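Local coordinates for protein CD180 antigen (Mus musculus, PDB 3T6Q) that may cooperate with MD-1 and TLR4 in the innate immune response of B cells to bacterial lipopolysaccharide, leading to NF-kappa-B activation, at residues T582-L586 with V596-D600; L472-L478 with H494-L499; Y135-I141 with L158-A164; A90-M96 with F112-G116. One frame throughout, in Å; residues are numbered along the deposited sequence.

Contact 1. Residues T582-L586 with V596-D600; sequences TEDTL and VRLSD
Glu583 and Arg597 run side by side and point the same way, and their flat ends stack instead of meeting through N-H groups. The carboxylate and guanidinium planes are 22° apart, and Glu583 CB lies over the centre of one guanidinium face, 3.7 Å from Arg597 NH2. The charged atoms come no closer than 4.0 Å, from Glu583 OE2 to Arg597 NH1, with the oxygen well out of the guanidinium plane: a long salt bridge of charge alone. Arg597 reaches this place because its chain is extended from CG to NE, which carries the guanidinium along the 582-586 backbone.

Nearer the main chain, Leu586 also lies alongside Arg597, with its CD2 branch 3.6 Å from Arg597 CG. The aliphatic part of the arginine thus packs on leucine while its end packs on glutamate. The backbones meet at a single bridge between Leu586 and Arg597, where Leu598 N donates to Thr585 O at 3.1 Å. That bond is nearly straight, 166° at the hydrogen, and lies in the carbonyl plane. Leu598 CD2 comes to 3.5 Å from Leu586 C, and the same side chain rests on Phe568 and Tyr572 of helix 566-574.

A water donates to Thr582 O and to Thr585 O and accepts from Ser599 N; a second water joins Thr582 OG1 to Ser599 OG. Both segments belong to the C-terminal LRRCT cap. The chemistry implies that these two segments are joined by one direct backbone bond, two bridging waters and the packing of Arg597, whose pairing with Glu583 probably adds a modest electrostatic attraction.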
# COMPACT_ATOMS: atom_id res chain seq x y z
N THR A 582 35.11 -26.96 18.84
CA THR A 582 35.64 -27.00 20.22
C THR A 582 34.72 -26.40 21.29
O THR A 582 34.74 -26.85 22.42
CB THR A 582 37.03 -26.37 20.37
OG1 THR A 582 36.96 -24.99 20.03
CG2 THR A 582 38.02 -27.09 19.49
N GLU A 583 33.90 -25.39 20.95
CA GLU A 583 32.91 -24.85 21.89
C GLU A 583 31.76 -25.82 22.30
O GLU A 583 31.06 -25.57 23.29
CB GLU A 583 32.30 -23.54 21.37
CG GLU A 583 33.30 -22.42 21.12
CD GLU A 583 32.62 -21.16 20.61
OE1 GLU A 583 31.52 -21.28 20.01
OE2 GLU A 583 33.17 -20.05 20.80
N ASP A 584 31.57 -26.88 21.53
CA ASP A 584 30.62 -27.93 21.91
C ASP A 584 31.31 -29.26 22.24
O ASP A 584 30.69 -30.32 22.18
CB ASP A 584 29.55 -28.09 20.83
CG ASP A 584 28.89 -26.77 20.47
OD1 ASP A 584 27.73 -26.56 20.87
OD2 ASP A 584 29.54 -25.93 19.82
N THR A 585 32.59 -29.18 22.59
CA THR A 585 33.39 -30.35 22.98
C THR A 585 33.66 -30.24 24.49
O THR A 585 34.56 -29.54 24.92
CB THR A 585 34.69 -30.43 22.16
OG1 THR A 585 34.33 -30.39 20.78
CG2 THR A 585 35.47 -31.75 22.44
N LEU A 586 32.82 -30.93 25.26
CA LEU A 586 32.66 -30.70 26.69
C LEU A 586 32.94 -31.99 27.46
O LEU A 586 32.75 -33.09 26.92
CB LEU A 586 31.23 -30.23 27.00
CG LEU A 586 30.56 -29.19 26.07
CD1 LEU A 586 29.09 -28.94 26.44
CD2 LEU A 586 31.34 -27.90 26.07
N VAL A 596 31.71 -28.43 31.00
CA VAL A 596 32.86 -27.53 30.80
C VAL A 596 33.59 -27.91 29.50
O VAL A 596 33.84 -29.09 29.25
CB VAL A 596 33.84 -27.58 32.01
CG1 VAL A 596 35.06 -26.70 31.79
CG2 VAL A 596 33.14 -27.18 33.32
N ARG A 597 33.94 -26.91 28.69
CA ARG A 597 34.74 -27.09 27.47
C ARG A 597 36.10 -27.62 27.84
O ARG A 597 36.69 -27.15 28.82
CB ARG A 597 34.94 -25.72 26.78
CG ARG A 597 33.67 -25.14 26.22
CD ARG A 597 33.86 -23.72 25.75
NE ARG A 597 32.58 -23.22 25.26
CZ ARG A 597 32.38 -22.02 24.74
NH1 ARG A 597 33.39 -21.16 24.63
NH2 ARG A 597 31.17 -21.68 24.31
N LEU A 598 36.61 -28.56 27.04
CA LEU A 598 37.94 -29.10 27.31
C LEU A 598 39.00 -28.03 27.18
O LEU A 598 40.05 -28.14 27.81
CB LEU A 598 38.33 -30.27 26.39
CG LEU A 598 37.54 -31.58 26.16
CD1 LEU A 598 38.51 -32.75 26.10
CD2 LEU A 598 36.43 -31.87 27.14
N SER A 599 38.75 -27.02 26.34
CA SER A 599 39.66 -25.88 26.21
C SER A 599 39.85 -25.14 27.55
O SER A 599 40.89 -24.54 27.80
CB SER A 599 39.22 -24.92 25.09
OG SER A 599 37.88 -24.47 25.30
N ASP A 600 38.85 -25.22 28.44
CA ASP A 600 38.94 -24.60 29.77
C ASP A 600 39.47 -25.50 30.89
O ASP A 600 39.41 -25.11 32.06
CB ASP A 600 37.59 -23.97 30.15
CG ASP A 600 37.12 -22.97 29.12
OD1 ASP A 600 38.00 -22.35 28.48
OD2 ASP A 600 35.89 -22.81 28.94
O HOH W 1 36.54 -27.52 24.18
O HOH W 2 36.61 -24.05 22.87

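Contact 2. Residues L472-L478 with H494-L499; sequences LQTLGRL and HAFTSL
This is a contact between successive loops of the leucine-rich repeat solenoid, in which Leu499 enters the apolar interior and Gln473 lies across a pair of turns. These are type I turns, from His494 to Thr497 and from Phe496 to Leu499.

The tip of Leu499 does the apolar work. Its CD2 branch lies 4.0 Å from Leu475 CB and also near Leu478 CB, while CD1 faces Leu472 CB at 4.1 Å. Beside it, Leu472 and Phe496 point the same way, with Leu472 CD1 3.7 Å from Phe496 CE1, and both also touch Leu481 of the strand 480-482.

Gln473 and Ser498 are each modelled in two conformers, and the polar bonds between the loops are provisional, holding for one of them. In it Gln473 bends sharply at chi2 (-92°), which turns its amide over the second segment. Ser498 N then donates to Gln473 OE1 at 3.2 Å, tilted 28° from the carbonyl plane, and Gln473 NE2 gives a weak bond to His494 O and another bond to Lys468 O. At the far end a water donates to both Gly476 O and Ser498 O.

The chemistry implies a division of labour: leucine and phenylalanine contacts fill the interior, while in this conformer the glutamine amide can reach one N-H and, weakly, one carbonyl of the turns.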
# COMPACT_ATOMS: atom_id res chain seq x y z
N LEU A 472 33.35 -52.25 1.33
CA LEU A 472 34.09 -51.02 0.99
C LEU A 472 35.49 -51.25 0.48
O LEU A 472 36.05 -50.39 -0.19
CB LEU A 472 34.16 -50.05 2.19
CG LEU A 472 32.84 -49.71 2.89
CD1 LEU A 472 33.16 -48.99 4.20
CD2 LEU A 472 31.93 -48.84 2.00
N GLN A 473 36.07 -52.41 0.78
CA GLN A 473 37.49 -52.63 0.50
C GLN A 473 37.82 -52.68 -1.02
O GLN A 473 38.99 -52.62 -1.39
CB GLN A 473 38.02 -53.87 1.26
CG GLN A 473 37.90 -53.82 2.80
CD GLN A 473 39.14 -53.26 3.51
OE1 GLN A 473 39.58 -52.16 3.20
NE2 GLN A 473 39.67 -54.00 4.49
N THR A 474 36.80 -52.75 -1.89
CA THR A 474 37.01 -52.63 -3.35
C THR A 474 37.06 -51.20 -3.90
O THR A 474 37.26 -51.02 -5.10
CB THR A 474 35.94 -53.42 -4.17
OG1 THR A 474 34.61 -52.88 -3.92
CG2 THR A 474 35.98 -54.92 -3.87
N LEU A 475 36.86 -50.19 -3.04
CA LEU A 475 36.71 -48.81 -3.52
C LEU A 475 38.04 -48.02 -3.42
O LEU A 475 38.17 -47.07 -2.66
CB LEU A 475 35.53 -48.10 -2.78
CG LEU A 475 34.20 -48.86 -2.96
CD1 LEU A 475 33.14 -48.27 -2.04
CD2 LEU A 475 33.72 -48.83 -4.41
N GLY A 476 39.04 -48.44 -4.19
CA GLY A 476 40.39 -47.85 -4.10
C GLY A 476 40.48 -46.35 -4.35
O GLY A 476 41.40 -45.72 -3.82
N ARG A 477 39.57 -45.75 -5.14
CA ARG A 477 39.64 -44.28 -5.34
C ARG A 477 38.78 -43.45 -4.39
O ARG A 477 38.65 -42.21 -4.52
CB ARG A 477 39.35 -43.91 -6.81
CG ARG A 477 40.18 -44.74 -7.79
CD ARG A 477 40.74 -43.94 -8.96
NE ARG A 477 42.19 -43.85 -8.77
CZ ARG A 477 43.01 -43.04 -9.44
NH1 ARG A 477 42.54 -42.21 -10.35
NH2 ARG A 477 44.31 -43.07 -9.16
N LEU A 478 38.17 -44.11 -3.42
CA LEU A 478 37.23 -43.41 -2.55
C LEU A 478 37.87 -42.29 -1.75
O LEU A 478 38.89 -42.49 -1.09
CB LEU A 478 36.56 -44.41 -1.59
CG LEU A 478 35.30 -43.86 -0.91
CD1 LEU A 478 34.22 -43.79 -2.01
CD2 LEU A 478 34.89 -44.91 0.13
N HIS A 494 41.40 -52.86 10.72
CA HIS A 494 41.80 -53.09 9.33
C HIS A 494 40.66 -52.93 8.38
O HIS A 494 40.81 -53.26 7.21
CB HIS A 494 42.47 -54.48 9.15
CG HIS A 494 43.79 -54.60 9.88
ND1 HIS A 494 44.84 -53.79 9.62
CD2 HIS A 494 44.18 -55.44 10.93
CE1 HIS A 494 45.86 -54.11 10.44
NE2 HIS A 494 45.45 -55.12 11.24
N ALA A 495 39.52 -52.40 8.84
CA ALA A 495 38.32 -52.26 8.00
C ALA A 495 38.46 -51.38 6.74
O ALA A 495 37.74 -51.58 5.75
CB ALA A 495 37.14 -51.76 8.82
N PHE A 496 39.34 -50.39 6.81
CA PHE A 496 39.44 -49.36 5.78
C PHE A 496 40.84 -49.36 5.17
O PHE A 496 41.19 -48.42 4.45
CB PHE A 496 39.20 -47.97 6.37
CG PHE A 496 37.83 -47.76 6.98
CD1 PHE A 496 36.69 -48.38 6.46
CD2 PHE A 496 37.70 -46.88 8.05
CE1 PHE A 496 35.43 -48.13 7.02
CE2 PHE A 496 36.44 -46.62 8.60
CZ PHE A 496 35.32 -47.24 8.08
N THR A 497 41.65 -50.39 5.48
CA THR A 497 43.06 -50.42 5.07
C THR A 497 43.31 -50.31 3.53
O THR A 497 44.29 -49.69 3.11
CB THR A 497 43.82 -51.65 5.64
OG1 THR A 497 43.50 -51.79 7.03
CG2 THR A 497 45.33 -51.45 5.52
N SER A 498 42.43 -50.90 2.73
CA SER A 498 42.55 -50.81 1.27
C SER A 498 42.19 -49.42 0.76
O SER A 498 42.56 -49.05 -0.35
CB SER A 498 41.69 -51.87 0.58
OG SER A 498 40.34 -51.78 0.99
N LEU A 499 41.50 -48.63 1.59
CA LEU A 499 41.04 -47.28 1.17
C LEU A 499 42.09 -46.22 1.45
O LEU A 499 42.05 -45.52 2.48
CB LEU A 499 39.72 -46.93 1.87
CG LEU A 499 38.68 -48.02 1.66
CD1 LEU A 499 37.59 -47.86 2.70
CD2 LEU A 499 38.11 -47.91 0.26
O HOH W 3 43.20 -46.89 -2.21

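Contact 3. Residues Y135-I141 with L158-A164; sequences YLGSNHI and LDFQNNA
Asn163 OD1 accepts two backbone N-H groups of the preceding loop: Ile141 N at 3.2 Å, from above the amide carbonyl plane, and Asn139 N through a weak bond. The other end of the same amide, Asn163 ND2, donates to Leu136 O at 2.9 Å with 161° at the hydrogen, the acceptor lying in the amide plane, and also to Phe160 O within its own loop. Both ends of one side chain are therefore occupied, which fixes the rotation of the amide and ties it to three residues across the contact.

Main-chain bonds run along the rest of the contact. Leu136 N donates to Asp159 O at 2.8 Å next to the parallel bridge of Tyr135 with Asp159, Ser138 N donates to Gln161 O, and Ala164 N to Ile141 O at 2.9 Å. Asn162, with CG anti to N (chi1 -169°), sends ND2 to Ser138 OG at 3.1 Å; that hydroxyl is also bonded to an acidic side chain of the chain of another protein.

On the interior side, Leu136 and Phe160 lie alongside each other, with Leu136 CD1 3.6 Å from Phe160 CE1, while Ile141 crosses the phenylalanine at about a right angle and brings CG2 to the same CE1. On the strand face of Tyr135 and Asp159, Tyr135 CD1 meets Asp159 CB at 3.7 Å. Asp159 OD1 accepts from Gln161 N, forming an Asx turn.

Asn139, which bonds Thr115 N, stands one repeat before Asn163: this is the asparagine ladder of a leucine-rich repeat solenoid, here between LRR 5 and LRR 6.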
# COMPACT_ATOMS: atom_id res chain seq x y z
N TYR A 135 14.90 -3.15 -6.10
CA TYR A 135 13.73 -3.97 -5.73
C TYR A 135 12.62 -3.03 -5.22
O TYR A 135 12.79 -2.37 -4.22
CB TYR A 135 14.13 -4.95 -4.62
CG TYR A 135 15.09 -6.01 -5.14
CD1 TYR A 135 14.63 -7.30 -5.47
CD2 TYR A 135 16.43 -5.72 -5.34
CE1 TYR A 135 15.51 -8.29 -5.96
CE2 TYR A 135 17.32 -6.70 -5.81
CZ TYR A 135 16.85 -7.96 -6.13
OH TYR A 135 17.75 -8.92 -6.60
N LEU A 136 11.52 -3.01 -5.94
CA LEU A 136 10.43 -2.08 -5.69
C LEU A 136 9.12 -2.85 -5.43
O LEU A 136 8.05 -2.33 -5.65
CB LEU A 136 10.29 -1.23 -6.93
CG LEU A 136 11.57 -0.37 -7.27
CD1 LEU A 136 11.29 0.43 -8.54
CD2 LEU A 136 11.91 0.58 -6.12
N GLY A 137 9.24 -4.11 -5.02
CA GLY A 137 8.02 -5.00 -4.86
C GLY A 137 7.02 -4.53 -3.80
O GLY A 137 7.39 -3.81 -2.86
N SER A 138 5.76 -4.97 -3.93
CA SER A 138 4.74 -4.81 -2.85
C SER A 138 4.44 -3.34 -2.52
O SER A 138 4.12 -3.00 -1.37
CB SER A 138 5.13 -5.58 -1.58
OG SER A 138 5.43 -6.93 -1.92
N ASN A 139 4.44 -2.52 -3.56
CA ASN A 139 4.14 -1.09 -3.47
C ASN A 139 2.86 -0.73 -4.20
O ASN A 139 2.03 -1.62 -4.42
CB ASN A 139 5.36 -0.29 -3.95
CG ASN A 139 6.47 -0.29 -2.92
OD1 ASN A 139 6.21 -0.09 -1.72
ND2 ASN A 139 7.69 -0.53 -3.36
N HIS A 140 2.67 0.54 -4.59
CA HIS A 140 1.47 0.96 -5.33
C HIS A 140 1.87 1.41 -6.73
O HIS A 140 1.19 2.23 -7.36
CB HIS A 140 0.75 2.17 -4.65
CG HIS A 140 0.20 1.89 -3.27
ND1 HIS A 140 -1.03 1.36 -3.06
CD2 HIS A 140 0.74 2.13 -2.00
CE1 HIS A 140 -1.25 1.25 -1.73
NE2 HIS A 140 -0.17 1.72 -1.08
N ILE A 141 2.99 0.92 -7.20
CA ILE A 141 3.59 1.43 -8.46
C ILE A 141 2.73 0.93 -9.62
O ILE A 141 2.33 -0.26 -9.66
CB ILE A 141 5.05 0.92 -8.59
CG1 ILE A 141 5.92 1.59 -7.52
CG2 ILE A 141 5.66 1.23 -9.96
CD1 ILE A 141 7.32 0.99 -7.34
N LEU A 158 15.61 -5.36 -12.19
CA LEU A 158 14.60 -4.40 -11.88
C LEU A 158 13.39 -5.24 -11.45
O LEU A 158 12.80 -5.93 -12.27
CB LEU A 158 14.22 -3.61 -13.12
CG LEU A 158 14.00 -2.10 -13.11
CD1 LEU A 158 13.12 -1.61 -14.27
CD2 LEU A 158 13.62 -1.45 -11.77
N ASP A 159 13.00 -5.14 -10.19
CA ASP A 159 12.00 -6.05 -9.64
C ASP A 159 10.76 -5.31 -9.15
O ASP A 159 10.84 -4.49 -8.22
CB ASP A 159 12.67 -6.84 -8.52
CG ASP A 159 11.82 -8.02 -8.02
OD1 ASP A 159 10.63 -7.83 -7.69
OD2 ASP A 159 12.36 -9.16 -7.96
N PHE A 160 9.62 -5.60 -9.77
CA PHE A 160 8.35 -4.98 -9.43
C PHE A 160 7.33 -6.01 -8.92
O PHE A 160 6.13 -5.79 -9.06
CB PHE A 160 7.76 -4.27 -10.64
CG PHE A 160 8.53 -3.08 -11.16
CD1 PHE A 160 8.34 -1.79 -10.61
CD2 PHE A 160 9.38 -3.21 -12.26
CE1 PHE A 160 9.03 -0.68 -11.13
CE2 PHE A 160 10.07 -2.10 -12.78
CZ PHE A 160 9.88 -0.84 -12.23
N GLN A 161 7.79 -7.11 -8.34
CA GLN A 161 6.87 -8.19 -7.90
C GLN A 161 5.72 -7.62 -7.05
O GLN A 161 5.96 -6.84 -6.16
CB GLN A 161 7.65 -9.23 -7.08
CG GLN A 161 6.71 -10.28 -6.47
CD GLN A 161 7.39 -11.57 -6.03
OE1 GLN A 161 6.86 -12.29 -5.17
NE2 GLN A 161 8.50 -11.91 -6.65
N ASN A 162 4.47 -8.01 -7.32
CA ASN A 162 3.36 -7.57 -6.45
C ASN A 162 3.09 -6.05 -6.46
O ASN A 162 3.09 -5.39 -5.42
CB ASN A 162 3.57 -8.09 -5.00
CG ASN A 162 2.33 -7.91 -4.12
OD1 ASN A 162 1.19 -8.00 -4.59
ND2 ASN A 162 2.56 -7.72 -2.84
N ASN A 163 2.83 -5.48 -7.65
CA ASN A 163 2.50 -4.05 -7.77
C ASN A 163 1.22 -3.92 -8.57
O ASN A 163 0.49 -4.89 -8.71
CB ASN A 163 3.69 -3.26 -8.37
CG ASN A 163 4.67 -2.77 -7.29
OD1 ASN A 163 4.35 -1.88 -6.53
ND2 ASN A 163 5.84 -3.38 -7.21
N ALA A 164 0.92 -2.73 -9.06
CA ALA A 164 -0.34 -2.47 -9.71
C ALA A 164 -0.08 -2.13 -11.17
O ALA A 164 -0.72 -1.24 -11.73
CB ALA A 164 -1.04 -1.31 -9.01
O HOH W 4 11.06 -6.43 -5.30
O HOH W 5 1.15 -4.19 -3.74

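Contact 4. Residues A90-M96 with F112-G116; sequences ANPLIFM and FIQTG
Leu93 reaches Phe112 with one branch of its fork. Its CB sets out toward the 112-116 segment, and CG, anti to the carbonyl carbon (chi1 -60°), carries the chain on until CD1 arrives 3.4 Å from Phe112 CE1 and equally close to CZ. The same methyl also lies 4.1 Å from Thr115 CG2. The side chains of Leu93 and Phe112 cross at about a right angle. The methyl's approach is oblique to the ring.

Met96 comes to CZ as well. Its extended chain places SD 3.5 Å from Phe112 CZ and 4.8 Å from the ring centroid, 70° off the ring normal, an oblique Met-aromatic contact. Leu93 and Met96 both touch Ile72 of strand 71-72.

The backbones meet beside this cluster. Ala90 N donates to Ile113 O at 2.8 Å, with 159° at the hydrogen, and Ala90 CA makes a CA-H...O contact with Gln114 O. A second such contact joins Thr115 CA to Asn91 O at 3.3 Å. Thr115 OG1 turns back to donate to Phe112 O at 2.9 Å, from above the carbonyl plane.

Asn91, the ladder asparagine of this repeat, directs its amide to Leu64, Cys67 and Ile69 of the preceding turn. The chemistry thus implies that, in joining LRR 3 to LRR 4, apolar contacts at the Phe112 ring combine with the Ala90 N to Ile113 O bond and CA-H...O contacts.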
# COMPACT_ATOMS: atom_id res chain seq x y z
N ALA A 90 9.98 -2.40 3.98
CA ALA A 90 8.92 -2.46 5.00
C ALA A 90 8.98 -1.30 6.01
O ALA A 90 8.62 -1.47 7.20
CB ALA A 90 8.89 -3.80 5.72
N ASN A 91 9.44 -0.14 5.54
CA ASN A 91 9.40 1.11 6.34
C ASN A 91 8.31 2.02 5.79
O ASN A 91 8.19 2.17 4.57
CB ASN A 91 10.78 1.83 6.34
CG ASN A 91 11.77 1.13 7.20
OD1 ASN A 91 11.65 1.16 8.45
ND2 ASN A 91 12.70 0.41 6.58
N PRO A 92 7.51 2.63 6.67
CA PRO A 92 6.39 3.44 6.15
C PRO A 92 6.81 4.88 5.75
O PRO A 92 6.40 5.89 6.39
CB PRO A 92 5.41 3.45 7.34
CG PRO A 92 6.34 3.42 8.55
CD PRO A 92 7.42 2.44 8.14
N LEU A 93 7.58 4.99 4.68
CA LEU A 93 8.29 6.23 4.40
C LEU A 93 7.32 7.30 3.90
O LEU A 93 6.58 7.08 2.97
CB LEU A 93 9.38 6.02 3.33
CG LEU A 93 10.46 4.99 3.68
CD1 LEU A 93 11.41 4.73 2.51
CD2 LEU A 93 11.24 5.50 4.90
N ILE A 94 7.38 8.47 4.51
CA ILE A 94 6.61 9.64 4.07
C ILE A 94 7.41 10.46 3.05
O ILE A 94 6.86 10.97 2.09
CB ILE A 94 6.22 10.52 5.28
CG1 ILE A 94 5.37 9.68 6.27
CG2 ILE A 94 5.43 11.78 4.83
CD1 ILE A 94 5.23 10.33 7.64
N PHE A 95 8.72 10.60 3.27
CA PHE A 95 9.51 11.41 2.34
C PHE A 95 10.96 11.09 2.45
O PHE A 95 11.45 10.81 3.52
CB PHE A 95 9.34 12.93 2.60
CG PHE A 95 9.72 13.82 1.43
CD1 PHE A 95 8.86 13.99 0.35
CD2 PHE A 95 10.94 14.54 1.44
CE1 PHE A 95 9.21 14.83 -0.71
CE2 PHE A 95 11.29 15.37 0.38
CZ PHE A 95 10.42 15.51 -0.70
N MET A 96 11.65 11.22 1.33
CA MET A 96 13.07 10.94 1.30
C MET A 96 13.73 12.12 0.58
O MET A 96 13.35 12.49 -0.55
CB MET A 96 13.29 9.62 0.55
CG MET A 96 14.76 9.31 0.31
SD MET A 96 14.88 7.65 -0.41
CE MET A 96 16.62 7.33 -0.16
N PHE A 112 13.67 -1.48 -1.66
CA PHE A 112 12.66 -0.49 -1.25
C PHE A 112 11.28 -1.17 -1.27
O PHE A 112 10.28 -0.57 -1.64
CB PHE A 112 12.70 0.69 -2.21
CG PHE A 112 12.92 2.01 -1.55
CD1 PHE A 112 11.86 2.89 -1.36
CD2 PHE A 112 14.21 2.37 -1.12
CE1 PHE A 112 12.06 4.12 -0.75
CE2 PHE A 112 14.41 3.62 -0.52
CZ PHE A 112 13.34 4.46 -0.32
N ILE A 113 11.25 -2.43 -0.85
CA ILE A 113 10.03 -3.26 -0.92
C ILE A 113 8.99 -2.80 0.13
O ILE A 113 9.32 -2.53 1.28
CB ILE A 113 10.43 -4.77 -0.77
CG1 ILE A 113 11.25 -5.24 -1.99
CG2 ILE A 113 9.21 -5.69 -0.54
CD1 ILE A 113 12.08 -6.51 -1.75
N GLN A 114 7.72 -2.76 -0.27
CA GLN A 114 6.64 -2.50 0.68
C GLN A 114 7.01 -1.29 1.56
O GLN A 114 7.03 -1.36 2.81
CB GLN A 114 6.25 -3.71 1.53
CG GLN A 114 4.83 -3.58 2.10
CD GLN A 114 4.42 -4.78 2.95
OE1 GLN A 114 4.99 -5.01 4.02
NE2 GLN A 114 3.42 -5.53 2.49
N THR A 115 7.28 -0.19 0.88
CA THR A 115 7.53 1.11 1.53
C THR A 115 6.36 2.07 1.29
O THR A 115 6.47 3.27 1.59
CB THR A 115 8.83 1.74 0.99
OG1 THR A 115 8.79 1.66 -0.44
CG2 THR A 115 10.04 0.94 1.53
N GLY A 116 5.28 1.58 0.70
CA GLY A 116 4.10 2.41 0.48
C GLY A 116 4.15 3.35 -0.71
O GLY A 116 3.24 4.17 -0.90
O HOH W 6 5.58 5.84 0.69

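In the fold
From the N terminus, contact 4 comes first, closing the loop from 90-96 to 112-116 between LRR 3 and LRR 4. Contact 3 follows, joining 135-141 to 158-164 between LRR 5 and LRR 6. The two touch, with centres about 12 Å apart: Gln114 N lies 2.8 Å from Gly137 O, a probable hydrogen bond that continues the stack of repeats. Far along the solenoid, contact 2 links the loops on either side of strand 480-482, its centre about 57 Å from that of contact 3 and across the chain's centre. Contact 1 finally closes a loop within the C-terminal cap. All four are in series; none nests or crosses.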